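Choline kinase (Cryptosporidium parvum, PDB 3MES) probably phosphorylates choline, and perhaps ethanolamine, at the expense of ATP, as a magnesium-dependent kinase of the choline/ethanolamine kinase family. Local coordinates at residues Ala299-Glu304 and Lys331-Val336; Glu322-Glu327 and Ala359-Thr364; Val126-Ser131 and Ile140-Glu145; Pro63-Ile68 and Phe87-Val92. All coordinates share one frame; numbering follows the deposited sequence.

Contact 1. Residues Ala299-Glu304 and Lys331-Val336; sequences ANYFCE and KLFISV. With MG (magnesium ion), chain M; DME (decamethonium ion), chain K.
With CG anti to the backbone N (chi1 -180°), Phe-333 leaves helix 327-342 straight toward helix 294-303; Phe-302, its CG beside the backbone N, brings the CE1-CZ edge of its ring to it. The three rings of Tyr-301, Phe-302 and Phe-333 form an aromatic cluster between two helices of the kinase's helical lobe. Phe-302 and Phe-333 make a T-shaped pair, planes 73° apart: the edge of Phe-302 stands on one face of Phe-333, and Phe-302 CE1 lies 3.8 Å from Phe-333 CG. Tyr-301 approaches Phe-333 obliquely, Tyr-301 CE2 lying 3.6 Å from Phe-333 CE1. Its plane is turned 25° from that of Phe-333 and slid aside, leaving little overlap. Cys-168 and Ala-172 of helix 165-179 also touch Phe-333. The same helix 294-303 leads into the metal site, where Glu-304 O binds magnesium at 2.3 Å and Glu-304 OE1 at 2.5 Å. Glu-271 and Tyr-307 complete the protein ligands, while Glu-304 OE2 lies 3.3 Å from C18 of the decamethonium ion.

Contact 2. Residues Glu322-Glu327 and Ala359-Thr364; sequences EDYPCE and AVEVFT
A single polar bond joins Tyr-324 to Glu-361: Tyr-324 OH donates to Glu-361 OE1 at 2.7 Å. The two side chains come from opposite directions, and the carboxylate oxygen lies at the hydroxyl edge of the ring, near its plane. Ring and carboxylate are nevertheless twisted 62° against each other, and the hydroxyl reaches OE1 on the syn side, 26° out of the carboxylate plane. A bend at chi2 (-62°) turns the Glu-361 chain so that its end approaches the tyrosine.

Charge brings in a third partner. The other oxygen, Glu-361 OE2, forms a salt bridge with Lys-405 of helix 391-411, which would be expected to favour the ionised carboxylate; this lysine also makes a cation-pi contact with the Tyr-324 ring, so phenol, carboxylate and ammonium form a closed triangle. In the helical lobe, the triangle joins the loop leading into helix 327-342 to the C-terminal end of helix 351-362 and to helix 391-411.

Van der Waals contact comes from Thr-364, whose methyl CG2 lies close against the hydroxyl oxygen, 3.1 Å from Tyr-324 OH. Its hydroxyl turns back instead: Thr-364 OG1 gives a hydrogen bond to Glu-361 O whose 2.5 Å length is suspiciously short and so doubtful in detail. Within the loop, Pro-325 CD sits over one face of the Tyr-324 ring, toward its rim.

Contact 3. Residues Val126-Ser131 and Ile140-Glu145; sequences VFRYLS and IADFPE
One residue from each segment makes the whole contact: Arg-128 of helix 120-132 and Asp-142 of strand 139-143 join in a salt bridge near the protein surface, with one guanidinium nitrogen, NH2, bonded across the contact. Arg-128 NH2 donates to Asp-142 OD2 at 2.9 Å, with an N-H...O angle of 163°. The acceptor uses its syn lone pair and lies in the guanidinium plane, at its edge. The two flat groups are nearly coplanar, 21° apart, although the side chains that carry them cross at about a right angle. Arg-128 CD lies beside the same oxygen, 3.0 Å from Asp-142 OD2, and the bend at chi3 (-81°) turns the guanidinium beyond it so that NH2 reaches OD2. The second carboxylate oxygen stays farther off, Asp-142 OD1 being 3.5 Å from Arg-128 NH2.

Strand 139-143 is an outermost strand of the antiparallel sheet in the N-terminal lobe, and a classic beta bulge at Ile-140 and Ala-141, both opposite Ile-148, precedes the aspartate. Ile-139 of this strand packs on Phe-127, Arg-128 and Ser-131, joining helix and sheet beside the ion pair. Bonding through one nitrogen to one oxygen restrains the guanidinium less than a bidentate pair would, and at this partly exposed position water probably weakens the attraction.

Contact 4. Residues Pro63-Ile68 and Phe87-Val92; sequences PGWKEI and FVVSIV
Val-89 is the first residue of strand 85-91 to meet Trp-65. Its CG1 methyl lies 3.6 Å from Trp-65 CZ3, at the far end of the indole, and its carbonyl faces the ring edge near the plane, with Val-89 O 3.6 Å from Trp-65 CH2. Ser-90 points away, as expected for the next residue of an extended strand. The strand is part of the five-stranded antiparallel sheet of the N-terminal lobe, and the facing loop lies between helix 51-61 and strand 73-78, making a type I turn from Trp-65 to Ile-68. Ile-91 then comes over one face of the indole. With chi2 at -58°, its CD1 folds onto the six-membered ring in a CH-pi contact, 3.8 Å from the centroid of the Trp-65 ring and 6° off the normal. Ile-91 CG1 lies 3.8 Å from Trp-65 CZ2. Ile-68 meets the same isoleucine tip to tip, Ile-68 CD1 being 4.0 Å from Ile-91 CD1. The polar end of the indole is held elsewhere: Trp-65 NE1 is hydrogen-bonded to His-102 O.

From the N terminus, contact 4 closes first, bringing the loop after helix 51-61 onto strand 85-91 and enclosing strand 73-78 in the loop it closes. Contact 3 follows in series, a short closure between helix 120-132 and strand 139-143 on the same sheet; the two touch where Ile-140 meets Pro-63. Contacts 1 and 2 come later and cross, their segments alternating along the chain: 299-304, 322-327, 331-336, 359-364. They touch directly, with centres about 8 Å apart, and tie helices 294-303, 327-342 and 351-362 together in the helical lobe. Contacts 1 and 3 have centres about 30 Å apart, on opposite sides of the chain's centre.

Contact 1. Residues Ala299-Glu304 and Lys331-Val336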
loop_
_atom_site.group_PDB
_atom_site.type_symbol
_atom_site.label_atom_id
_atom_site.label_comp_id
_atom_site.label_asym_id
_atom_site.label_seq_id
_atom_site.Cartn_x
_atom_site.Cartn_y
_atom_site.Cartn_z
ATOM N N ALA B 299 14.702 10.389 6.942
ATOM C CA ALA B 299 15.538 10.131 8.112
ATOM C C ALA B 299 14.750 10.301 9.410
ATOM O O ALA B 299 14.978 9.580 10.384
ATOM C CB ALA B 299 16.768 11.031 8.107
ATOM N N ASN B 300 13.821 11.253 9.424
ATOM C CA ASN B 300 12.975 11.451 10.598
ATOM C C ASN B 300 12.080 10.248 10.855
ATOM O O ASN B 300 11.911 9.820 11.994
ATOM C CB ASN B 300 12.115 12.706 10.471
ATOM C CG ASN B 300 11.291 12.964 11.716
ATOM O OD1 ASN B 300 11.812 13.417 12.736
ATOM N ND2 ASN B 300 10.000 12.669 11.644
ATOM N N TYR B 301 11.497 9.715 9.789
ATOM C CA TYR B 301 10.689 8.510 9.898
ATOM C C TYR B 301 11.536 7.347 10.412
ATOM O O TYR B 301 11.112 6.602 11.300
ATOM C CB TYR B 301 10.054 8.156 8.551
ATOM C CG TYR B 301 9.499 6.751 8.509
ATOM C CD1 TYR B 301 8.297 6.438 9.137
ATOM C CD2 TYR B 301 10.180 5.736 7.850
ATOM C CE1 TYR B 301 7.793 5.151 9.108
ATOM C CE2 TYR B 301 9.682 4.452 7.815
ATOM C CZ TYR B 301 8.493 4.163 8.445
ATOM O OH TYR B 301 8.005 2.879 8.407
ATOM N N PHE B 302 12.735 7.194 9.858
ATOM C CA PHE B 302 13.637 6.142 10.313
ATOM C C PHE B 302 13.901 6.266 11.810
ATOM O O PHE B 302 13.976 5.264 12.517
ATOM C CB PHE B 302 14.964 6.165 9.540
ATOM C CG PHE B 302 14.858 5.657 8.129
ATOM C CD1 PHE B 302 13.771 4.901 7.729
ATOM C CD2 PHE B 302 15.861 5.912 7.211
ATOM C CE1 PHE B 302 13.675 4.426 6.433
ATOM C CE2 PHE B 302 15.776 5.437 5.914
ATOM C CZ PHE B 302 14.683 4.693 5.524
ATOM N N CYS B 303 14.031 7.498 12.292
ATOM C CA CYS B 303 14.344 7.738 13.700
ATOM C C CYS B 303 13.220 7.326 14.648
ATOM O O CYS B 303 13.475 6.905 15.778
ATOM C CB CYS B 303 14.697 9.207 13.934
ATOM S SG CYS B 303 16.371 9.674 13.447
ATOM N N GLU B 304 11.978 7.466 14.197
ATOM C CA GLU B 304 10.828 7.145 15.038
ATOM C C GLU B 304 10.779 5.656 15.353
ATOM O O GLU B 304 10.031 5.221 16.229
ATOM C CB GLU B 304 9.527 7.601 14.378
ATOM C CG GLU B 304 9.319 9.103 14.407
ATOM C CD GLU B 304 9.114 9.632 15.814
ATOM O OE1 GLU B 304 8.937 8.809 16.738
ATOM O OE2 GLU B 304 9.127 10.867 15.995
ATOM N N LYS B 331 17.135 0.363 2.674
ATOM C CA LYS B 331 17.284 0.287 1.219
ATOM C C LYS B 331 16.005 -0.139 0.504
ATOM O O LYS B 331 15.727 0.311 -0.606
ATOM C CB LYS B 331 18.424 -0.660 0.842
ATOM C CG LYS B 331 19.779 -0.184 1.303
ATOM C CD LYS B 331 20.893 -0.876 0.539
ATOM C CE LYS B 331 22.249 -0.329 0.957
ATOM N NZ LYS B 331 23.351 -0.830 0.086
ATOM N N LEU B 332 15.236 -1.023 1.130
ATOM C CA LEU B 332 13.939 -1.401 0.586
ATOM C C LEU B 332 13.016 -0.188 0.582
ATOM O O LEU B 332 12.328 0.084 -0.402
ATOM C CB LEU B 332 13.324 -2.541 1.396
ATOM C CG LEU B 332 14.093 -3.861 1.334
ATOM C CD1 LEU B 332 13.469 -4.898 2.259
ATOM C CD2 LEU B 332 14.154 -4.375 -0.099
ATOM N N PHE B 333 13.012 0.548 1.686
ATOM C CA PHE B 333 12.201 1.752 1.786
ATOM C C PHE B 333 12.545 2.703 0.651
ATOM O O PHE B 333 11.668 3.168 -0.081
ATOM C CB PHE B 333 12.435 2.442 3.129
ATOM C CG PHE B 333 11.628 3.697 3.316
ATOM C CD1 PHE B 333 10.461 3.682 4.061
ATOM C CD2 PHE B 333 12.037 4.892 2.747
ATOM C CE1 PHE B 333 9.719 4.834 4.238
ATOM C CE2 PHE B 333 11.299 6.047 2.919
ATOM C CZ PHE B 333 10.139 6.020 3.666
ATOM N N ILE B 334 13.836 2.973 0.498
ATOM C CA ILE B 334 14.300 3.967 -0.456
ATOM C C ILE B 334 14.089 3.535 -1.902
ATOM O O ILE B 334 13.879 4.373 -2.780
ATOM C CB ILE B 334 15.775 4.331 -0.203
ATOM C CG1 ILE B 334 15.892 5.104 1.114
ATOM C CG2 ILE B 334 16.330 5.148 -1.363
ATOM C CD1 ILE B 334 17.318 5.288 1.589
ATOM N N SER B 335 14.141 2.230 -2.148
ATOM C CA SER B 335 13.879 1.698 -3.479
ATOM C C SER B 335 12.423 1.921 -3.869
ATOM O O SER B 335 12.122 2.296 -5.004
ATOM C CB SER B 335 14.207 0.206 -3.538
ATOM O OG SER B 335 15.576 -0.016 -3.262
ATOM N N VAL B 336 11.522 1.680 -2.924
ATOM C CA VAL B 336 10.097 1.872 -3.166
ATOM C C VAL B 336 9.778 3.357 -3.295
ATOM O O VAL B 336 8.983 3.761 -4.144
ATOM C CB VAL B 336 9.246 1.266 -2.034
ATOM C CG1 VAL B 336 7.771 1.565 -2.261
ATOM C CG2 VAL B 336 9.486 -0.232 -1.934
HETATM MG MG MG M . 8.247 6.476 17.074
HETATM N N1 DME K . -0.427 8.985 23.210
HETATM C C2 DME K . -0.216 10.181 24.042
HETATM C C3 DME K . 0.515 11.256 23.231
HETATM C C4 DME K . 1.090 12.341 24.149
HETATM C C5 DME K . 1.769 13.456 23.344
HETATM C C6 DME K . 3.061 12.963 22.682
HETATM C C7 DME K . 4.289 13.690 23.241
HETATM C C8 DME K . 5.044 14.434 22.137
HETATM C C9 DME K . 6.174 13.583 21.553
HETATM C C10 DME K . 6.242 13.737 20.031
HETATM C C11 DME K . 7.686 13.656 19.536
HETATM N N12 DME K . 7.737 13.897 18.085
HETATM C C13 DME K . -0.277 7.773 24.033
HETATM C C14 DME K . -1.783 9.026 22.640
HETATM C C15 DME K . 0.568 8.959 22.125
HETATM C C16 DME K . 6.883 12.928 17.383
HETATM C C17 DME K . 7.260 15.259 17.804
HETATM C C18 DME K . 9.125 13.741 17.619
#

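Contact 2. Residues Glu322-Glu327 and Ala359-Thr364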
loop_
_atom_site.group_PDB
_atom_site.type_symbol
_atom_site.label_atom_id
_atom_site.label_comp_id
_atom_site.label_asym_id
_atom_site.label_seq_id
_atom_site.Cartn_x
_atom_site.Cartn_y
_atom_site.Cartn_z
ATOM N N GLU B 322 19.004 0.567 19.297
ATOM C CA GLU B 322 19.283 -0.572 18.426
ATOM C C GLU B 322 18.145 -0.824 17.445
ATOM O O GLU B 322 18.314 -1.543 16.461
ATOM C CB GLU B 322 19.537 -1.837 19.249
ATOM C CG GLU B 322 20.662 -1.711 20.260
ATOM C CD GLU B 322 20.251 -0.935 21.497
ATOM O OE1 GLU B 322 19.030 -0.757 21.718
ATOM O OE2 GLU B 322 21.151 -0.512 22.256
ATOM N N ASP B 323 16.986 -0.233 17.724
ATOM C CA ASP B 323 15.799 -0.460 16.907
ATOM C C ASP B 323 15.814 0.350 15.614
ATOM O O ASP B 323 15.019 0.097 14.707
ATOM C CB ASP B 323 14.520 -0.183 17.707
ATOM C CG ASP B 323 14.129 -1.346 18.607
ATOM O OD1 ASP B 323 14.883 -2.338 18.663
ATOM O OD2 ASP B 323 13.064 -1.273 19.257
ATOM N N TYR B 324 16.710 1.327 15.526
ATOM C CA TYR B 324 16.874 2.053 14.275
ATOM C C TYR B 324 16.976 1.013 13.164
ATOM O O TYR B 324 17.745 0.060 13.279
ATOM C CB TYR B 324 18.122 2.935 14.310
ATOM C CG TYR B 324 18.234 3.854 13.117
ATOM C CD1 TYR B 324 17.537 5.055 13.078
ATOM C CD2 TYR B 324 19.023 3.517 12.024
ATOM C CE1 TYR B 324 17.624 5.896 11.987
ATOM C CE2 TYR B 324 19.117 4.352 10.927
ATOM C CZ TYR B 324 18.415 5.541 10.913
ATOM O OH TYR B 324 18.504 6.384 9.826
ATOM N N PRO B 325 16.192 1.186 12.090
ATOM C CA PRO B 325 16.069 0.164 11.050
ATOM C C PRO B 325 17.413 -0.208 10.434
ATOM O O PRO B 325 18.241 0.665 10.179
ATOM C CB PRO B 325 15.165 0.827 10.001
ATOM C CG PRO B 325 15.242 2.291 10.284
ATOM C CD PRO B 325 15.437 2.405 11.761
ATOM N N CYS B 326 17.619 -1.501 10.202
ATOM C CA CYS B 326 18.861 -1.990 9.614
ATOM C C CYS B 326 19.041 -1.455 8.197
ATOM O O CYS B 326 18.104 -0.931 7.594
ATOM C CB CYS B 326 18.881 -3.520 9.603
ATOM S SG CYS B 326 17.649 -4.259 8.508
ATOM N N GLU B 327 20.248 -1.600 7.664
ATOM C CA GLU B 327 20.567 -1.042 6.357
ATOM C C GLU B 327 19.734 -1.645 5.231
ATOM O O GLU B 327 19.410 -0.962 4.265
ATOM C CB GLU B 327 22.052 -1.215 6.046
ATOM C CG GLU B 327 22.490 -0.454 4.815
ATOM C CD GLU B 327 23.834 -0.906 4.305
ATOM O OE1 GLU B 327 24.257 -2.026 4.658
ATOM O OE2 GLU B 327 24.466 -0.139 3.546
ATOM N N ALA B 359 23.386 8.827 2.243
ATOM C CA ALA B 359 23.156 10.265 2.318
ATOM C C ALA B 359 22.042 10.583 3.312
ATOM O O ALA B 359 22.141 11.537 4.084
ATOM C CB ALA B 359 22.819 10.826 0.941
ATOM N N VAL B 360 20.984 9.776 3.288
ATOM C CA VAL B 360 19.849 9.970 4.184
ATOM C C VAL B 360 20.265 9.852 5.646
ATOM O O VAL B 360 19.644 10.448 6.526
ATOM C CB VAL B 360 18.725 8.951 3.903
ATOM C CG1 VAL B 360 17.710 8.963 5.030
ATOM C CG2 VAL B 360 18.058 9.247 2.575
ATOM N N GLU B 361 21.313 9.075 5.899
ATOM C CA GLU B 361 21.816 8.888 7.258
ATOM C C GLU B 361 22.224 10.215 7.889
ATOM O O GLU B 361 22.044 10.428 9.085
ATOM C CB GLU B 361 22.997 7.915 7.268
ATOM C CG GLU B 361 22.591 6.457 7.150
ATOM C CD GLU B 361 21.727 6.004 8.313
ATOM O OE1 GLU B 361 20.496 5.905 8.135
ATOM O OE2 GLU B 361 22.278 5.761 9.409
ATOM N N VAL B 362 22.777 11.106 7.073
ATOM C CA VAL B 362 23.221 12.408 7.554
ATOM C C VAL B 362 22.067 13.196 8.168
ATOM O O VAL B 362 22.216 13.815 9.218
ATOM C CB VAL B 362 23.850 13.238 6.417
ATOM C CG1 VAL B 362 23.880 14.715 6.788
ATOM C CG2 VAL B 362 25.245 12.721 6.092
ATOM N N PHE B 363 20.915 13.163 7.506
ATOM C CA PHE B 363 19.752 13.919 7.954
ATOM C C PHE B 363 19.172 13.417 9.275
ATOM O O PHE B 363 18.254 14.029 9.819
ATOM C CB PHE B 363 18.666 13.918 6.875
ATOM C CG PHE B 363 18.980 14.799 5.699
ATOM C CD1 PHE B 363 18.680 16.152 5.733
ATOM C CD2 PHE B 363 19.573 14.275 4.562
ATOM C CE1 PHE B 363 18.969 16.967 4.653
ATOM C CE2 PHE B 363 19.861 15.086 3.478
ATOM C CZ PHE B 363 19.559 16.432 3.523
ATOM N N THR B 364 19.700 12.307 9.788
ATOM C CA THR B 364 19.216 11.762 11.055
ATOM C C THR B 364 19.532 12.712 12.205
ATOM O O THR B 364 18.797 12.775 13.196
ATOM C CB THR B 364 19.826 10.374 11.367
ATOM O OG1 THR B 364 21.255 10.471 11.415
ATOM C CG2 THR B 364 19.425 9.356 10.311
#

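Contact 3. Residues Val126-Ser131 and Ile140-Glu145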
loop_
_atom_site.group_PDB
_atom_site.type_symbol
_atom_site.label_atom_id
_atom_site.label_comp_id
_atom_site.label_asym_id
_atom_site.label_seq_id
_atom_site.Cartn_x
_atom_site.Cartn_y
_atom_site.Cartn_z
ATOM N N VAL B 126 -1.793 25.560 4.326
ATOM C CA VAL B 126 -1.212 24.335 3.789
ATOM C C VAL B 126 -2.169 23.154 3.921
ATOM O O VAL B 126 -2.329 22.364 2.990
ATOM C CB VAL B 126 0.118 23.988 4.487
ATOM C CG1 VAL B 126 0.544 22.569 4.139
ATOM C CG2 VAL B 126 1.197 24.987 4.108
ATOM N N PHE B 127 -2.804 23.033 5.083
ATOM C CA PHE B 127 -3.737 21.939 5.320
ATOM C C PHE B 127 -4.900 21.943 4.329
ATOM O O PHE B 127 -5.284 20.894 3.811
ATOM C CB PHE B 127 -4.269 21.974 6.754
ATOM C CG PHE B 127 -5.163 20.814 7.094
ATOM C CD1 PHE B 127 -4.624 19.580 7.421
ATOM C CD2 PHE B 127 -6.544 20.956 7.079
ATOM C CE1 PHE B 127 -5.445 18.508 7.733
ATOM C CE2 PHE B 127 -7.370 19.887 7.391
ATOM C CZ PHE B 127 -6.819 18.661 7.718
ATOM N N ARG B 128 -5.460 23.121 4.068
ATOM C CA ARG B 128 -6.597 23.226 3.152
ATOM C C ARG B 128 -6.246 22.729 1.753
ATOM O O ARG B 128 -7.071 22.112 1.081
ATOM C CB ARG B 128 -7.134 24.659 3.100
ATOM C CG ARG B 128 -8.031 25.017 4.277
ATOM C CD ARG B 128 -8.827 26.284 4.008
ATOM N NE ARG B 128 -8.044 27.490 4.248
ATOM C CZ ARG B 128 -8.258 28.332 5.254
ATOM N NH1 ARG B 128 -7.497 29.407 5.394
ATOM N NH2 ARG B 128 -9.238 28.102 6.118
ATOM N N TYR B 129 -5.021 23.001 1.317
ATOM C CA TYR B 129 -4.557 22.523 0.022
ATOM C C TYR B 129 -4.458 21.000 0.020
ATOM O O TYR B 129 -5.047 20.327 -0.826
ATOM C CB TYR B 129 -3.201 23.137 -0.328
ATOM C CG TYR B 129 -2.609 22.594 -1.608
ATOM C CD1 TYR B 129 -3.228 22.822 -2.831
ATOM C CD2 TYR B 129 -1.433 21.855 -1.596
ATOM C CE1 TYR B 129 -2.695 22.327 -4.004
ATOM C CE2 TYR B 129 -0.891 21.358 -2.764
ATOM C CZ TYR B 129 -1.527 21.596 -3.966
ATOM O OH TYR B 129 -0.992 21.105 -5.135
ATOM N N LEU B 130 -3.706 20.467 0.978
ATOM C CA LEU B 130 -3.538 19.028 1.112
ATOM C C LEU B 130 -4.892 18.335 1.202
ATOM O O LEU B 130 -5.084 17.238 0.672
ATOM C CB LEU B 130 -2.693 18.711 2.343
ATOM C CG LEU B 130 -1.275 19.287 2.307
ATOM C CD1 LEU B 130 -0.536 18.992 3.605
ATOM C CD2 LEU B 130 -0.510 18.742 1.106
ATOM N N SER B 131 -5.832 18.984 1.882
ATOM C CA SER B 131 -7.185 18.469 1.994
ATOM C C SER B 131 -7.841 18.449 0.619
ATOM O O SER B 131 -8.533 17.497 0.267
ATOM C CB SER B 131 -8.001 19.332 2.960
ATOM O OG SER B 131 -9.278 18.770 3.208
ATOM N N ILE B 140 -15.104 19.050 5.549
ATOM C CA ILE B 140 -16.534 19.076 5.276
ATOM C C ILE B 140 -17.112 20.468 5.519
ATOM O O ILE B 140 -17.986 20.926 4.783
ATOM C CB ILE B 140 -17.281 18.035 6.128
ATOM C CG1 ILE B 140 -16.753 16.632 5.818
ATOM C CG2 ILE B 140 -18.783 18.118 5.886
ATOM C CD1 ILE B 140 -17.210 15.574 6.792
ATOM N N ALA B 141 -16.614 21.137 6.553
ATOM C CA ALA B 141 -17.006 22.510 6.851
ATOM C C ALA B 141 -15.816 23.273 7.418
ATOM O O ALA B 141 -15.073 22.752 8.251
ATOM C CB ALA B 141 -18.174 22.537 7.820
ATOM N N ASP B 142 -15.642 24.510 6.963
ATOM C CA ASP B 142 -14.466 25.299 7.314
ATOM C C ASP B 142 -14.836 26.702 7.793
ATOM O O ASP B 142 -15.297 27.531 7.010
ATOM C CB ASP B 142 -13.523 25.386 6.107
ATOM C CG ASP B 142 -12.268 26.182 6.400
ATOM O OD1 ASP B 142 -12.238 26.892 7.426
ATOM O OD2 ASP B 142 -11.311 26.103 5.603
ATOM N N PHE B 143 -14.630 26.960 9.082
ATOM C CA PHE B 143 -14.861 28.289 9.649
ATOM C C PHE B 143 -13.670 28.766 10.478
ATOM O O PHE B 143 -12.774 27.986 10.796
ATOM C CB PHE B 143 -16.151 28.325 10.475
ATOM C CG PHE B 143 -16.329 27.140 11.382
ATOM C CD1 PHE B 143 -15.910 27.190 12.703
ATOM C CD2 PHE B 143 -16.921 25.977 10.915
ATOM C CE1 PHE B 143 -16.074 26.102 13.541
ATOM C CE2 PHE B 143 -17.088 24.884 11.748
ATOM C CZ PHE B 143 -16.663 24.946 13.064
ATOM N N PRO B 144 -13.663 30.059 10.830
ATOM C CA PRO B 144 -12.554 30.708 11.527
ATOM C C PRO B 144 -12.147 30.023 12.831
ATOM O O PRO B 144 -10.955 29.831 13.074
ATOM C CB PRO B 144 -13.099 32.110 11.816
ATOM C CG PRO B 144 -14.116 32.341 10.747
ATOM C CD PRO B 144 -14.752 31.002 10.521
ATOM N N GLU B 145 -13.119 29.661 13.664
ATOM C CA GLU B 145 -12.811 29.091 14.973
ATOM C C GLU B 145 -12.620 27.575 14.972
ATOM O O GLU B 145 -12.393 26.980 16.024
ATOM C CB GLU B 145 -13.865 29.492 16.009
ATOM C CG GLU B 145 -15.281 29.528 15.476
ATOM C CD GLU B 145 -15.567 30.789 14.689
ATOM O OE1 GLU B 145 -15.994 30.675 13.521
ATOM O OE2 GLU B 145 -15.354 31.894 15.237
#

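Contact 4. Residues Pro63-Ile68 and Phe87-Val92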
loop_
_atom_site.group_PDB
_atom_site.type_symbol
_atom_site.label_atom_id
_atom_site.label_comp_id
_atom_site.label_asym_id
_atom_site.label_seq_id
_atom_site.Cartn_x
_atom_site.Cartn_y
_atom_site.Cartn_z
ATOM N N PRO B 63 -23.608 17.044 5.075
ATOM C CA PRO B 63 -24.610 16.479 4.177
ATOM C C PRO B 63 -25.232 15.207 4.745
ATOM O O PRO B 63 -24.512 14.288 5.134
ATOM C CB PRO B 63 -23.803 16.154 2.918
ATOM C CG PRO B 63 -22.691 17.138 2.928
ATOM C CD PRO B 63 -22.349 17.364 4.375
ATOM N N GLY B 64 -26.560 15.165 4.797
ATOM C CA GLY B 64 -27.280 13.984 5.262
ATOM C C GLY B 64 -27.662 14.032 6.731
ATOM O O GLY B 64 -28.549 13.297 7.174
ATOM N N TRP B 65 -26.996 14.901 7.486
ATOM C CA TRP B 65 -27.196 14.988 8.930
ATOM C C TRP B 65 -28.357 15.906 9.293
ATOM O O TRP B 65 -28.845 15.887 10.423
ATOM C CB TRP B 65 -25.920 15.490 9.612
ATOM C CG TRP B 65 -24.818 14.476 9.686
ATOM C CD1 TRP B 65 -24.437 13.604 8.708
ATOM C CD2 TRP B 65 -23.937 14.247 10.794
ATOM N NE1 TRP B 65 -23.381 12.838 9.144
ATOM C CE2 TRP B 65 -23.055 13.215 10.419
ATOM C CE3 TRP B 65 -23.813 14.812 12.068
ATOM C CZ2 TRP B 65 -22.063 12.735 11.272
ATOM C CZ3 TRP B 65 -22.828 14.337 12.912
ATOM C CH2 TRP B 65 -21.966 13.307 12.511
ATOM N N LYS B 66 -28.788 16.715 8.331
ATOM C CA LYS B 66 -29.839 17.700 8.566
ATOM C C LYS B 66 -31.017 17.142 9.371
ATOM O O LYS B 66 -31.418 17.725 10.376
ATOM C CB LYS B 66 -30.337 18.274 7.237
ATOM C CG LYS B 66 -31.213 19.506 7.381
ATOM C CD LYS B 66 -30.406 20.705 7.867
ATOM C CE LYS B 66 -31.237 21.982 7.829
ATOM N NZ LYS B 66 -30.441 23.181 8.219
ATOM N N GLU B 67 -31.560 16.012 8.933
ATOM C CA GLU B 67 -32.789 15.483 9.528
ATOM C C GLU B 67 -32.570 14.486 10.663
ATOM O O GLU B 67 -33.531 14.003 11.258
ATOM C CB GLU B 67 -33.677 14.856 8.448
ATOM C CG GLU B 67 -34.374 15.877 7.569
ATOM C CD GLU B 67 -35.199 16.859 8.377
ATOM O OE1 GLU B 67 -36.101 16.408 9.119
ATOM O OE2 GLU B 67 -34.946 18.081 8.274
ATOM N N ILE B 68 -31.313 14.180 10.964
ATOM C CA ILE B 68 -31.003 13.198 11.998
ATOM C C ILE B 68 -31.273 13.742 13.399
ATOM O O ILE B 68 -30.805 14.826 13.754
ATOM C CB ILE B 68 -29.537 12.732 11.909
ATOM C CG1 ILE B 68 -29.269 12.069 10.556
ATOM C CG2 ILE B 68 -29.213 11.784 13.051
ATOM C CD1 ILE B 68 -27.832 11.609 10.367
ATOM N N PHE B 87 -13.027 16.448 18.887
ATOM C CA PHE B 87 -14.187 15.635 19.213
ATOM C C PHE B 87 -14.467 14.664 18.082
ATOM O O PHE B 87 -14.396 15.027 16.910
ATOM C CB PHE B 87 -15.423 16.514 19.436
ATOM C CG PHE B 87 -15.239 17.574 20.482
ATOM C CD1 PHE B 87 -15.568 17.326 21.806
ATOM C CD2 PHE B 87 -14.754 18.825 20.141
ATOM C CE1 PHE B 87 -15.406 18.304 22.772
ATOM C CE2 PHE B 87 -14.590 19.809 21.101
ATOM C CZ PHE B 87 -14.917 19.548 22.419
ATOM N N VAL B 88 -14.782 13.424 18.433
ATOM C CA VAL B 88 -15.270 12.478 17.450
ATOM C C VAL B 88 -16.791 12.455 17.532
ATOM O O VAL B 88 -17.361 12.069 18.553
ATOM C CB VAL B 88 -14.712 11.068 17.675
ATOM C CG1 VAL B 88 -15.084 10.171 16.509
ATOM C CG2 VAL B 88 -13.201 11.118 17.843
ATOM N N VAL B 89 -17.440 12.889 16.457
ATOM C CA VAL B 89 -18.894 12.942 16.415
ATOM C C VAL B 89 -19.431 11.826 15.531
ATOM O O VAL B 89 -19.252 11.847 14.314
ATOM C CB VAL B 89 -19.393 14.299 15.888
ATOM C CG1 VAL B 89 -20.910 14.373 15.974
ATOM C CG2 VAL B 89 -18.751 15.438 16.669
ATOM N N SER B 90 -20.090 10.854 16.149
ATOM C CA SER B 90 -20.567 9.682 15.427
ATOM C C SER B 90 -22.088 9.589 15.406
ATOM O O SER B 90 -22.773 10.155 16.256
ATOM C CB SER B 90 -19.993 8.407 16.049
ATOM O OG SER B 90 -18.585 8.483 16.166
ATOM N N ILE B 91 -22.604 8.870 14.415
ATOM C CA ILE B 91 -24.004 8.480 14.396
ATOM C C ILE B 91 -24.084 7.056 14.933
ATOM O O ILE B 91 -23.494 6.139 14.365
ATOM C CB ILE B 91 -24.586 8.524 12.972
ATOM C CG1 ILE B 91 -24.417 9.920 12.368
ATOM C CG2 ILE B 91 -26.048 8.117 12.981
ATOM C CD1 ILE B 91 -25.062 11.024 13.179
ATOM N N VAL B 92 -24.806 6.877 16.034
ATOM C CA VAL B 92 -24.824 5.593 16.731
ATOM C C VAL B 92 -25.920 4.646 16.245
ATOM O O VAL B 92 -25.970 3.487 16.657
ATOM C CB VAL B 92 -24.958 5.785 18.255
ATOM C CG1 VAL B 92 -23.674 6.368 18.830
ATOM C CG2 VAL B 92 -26.153 6.672 18.577
#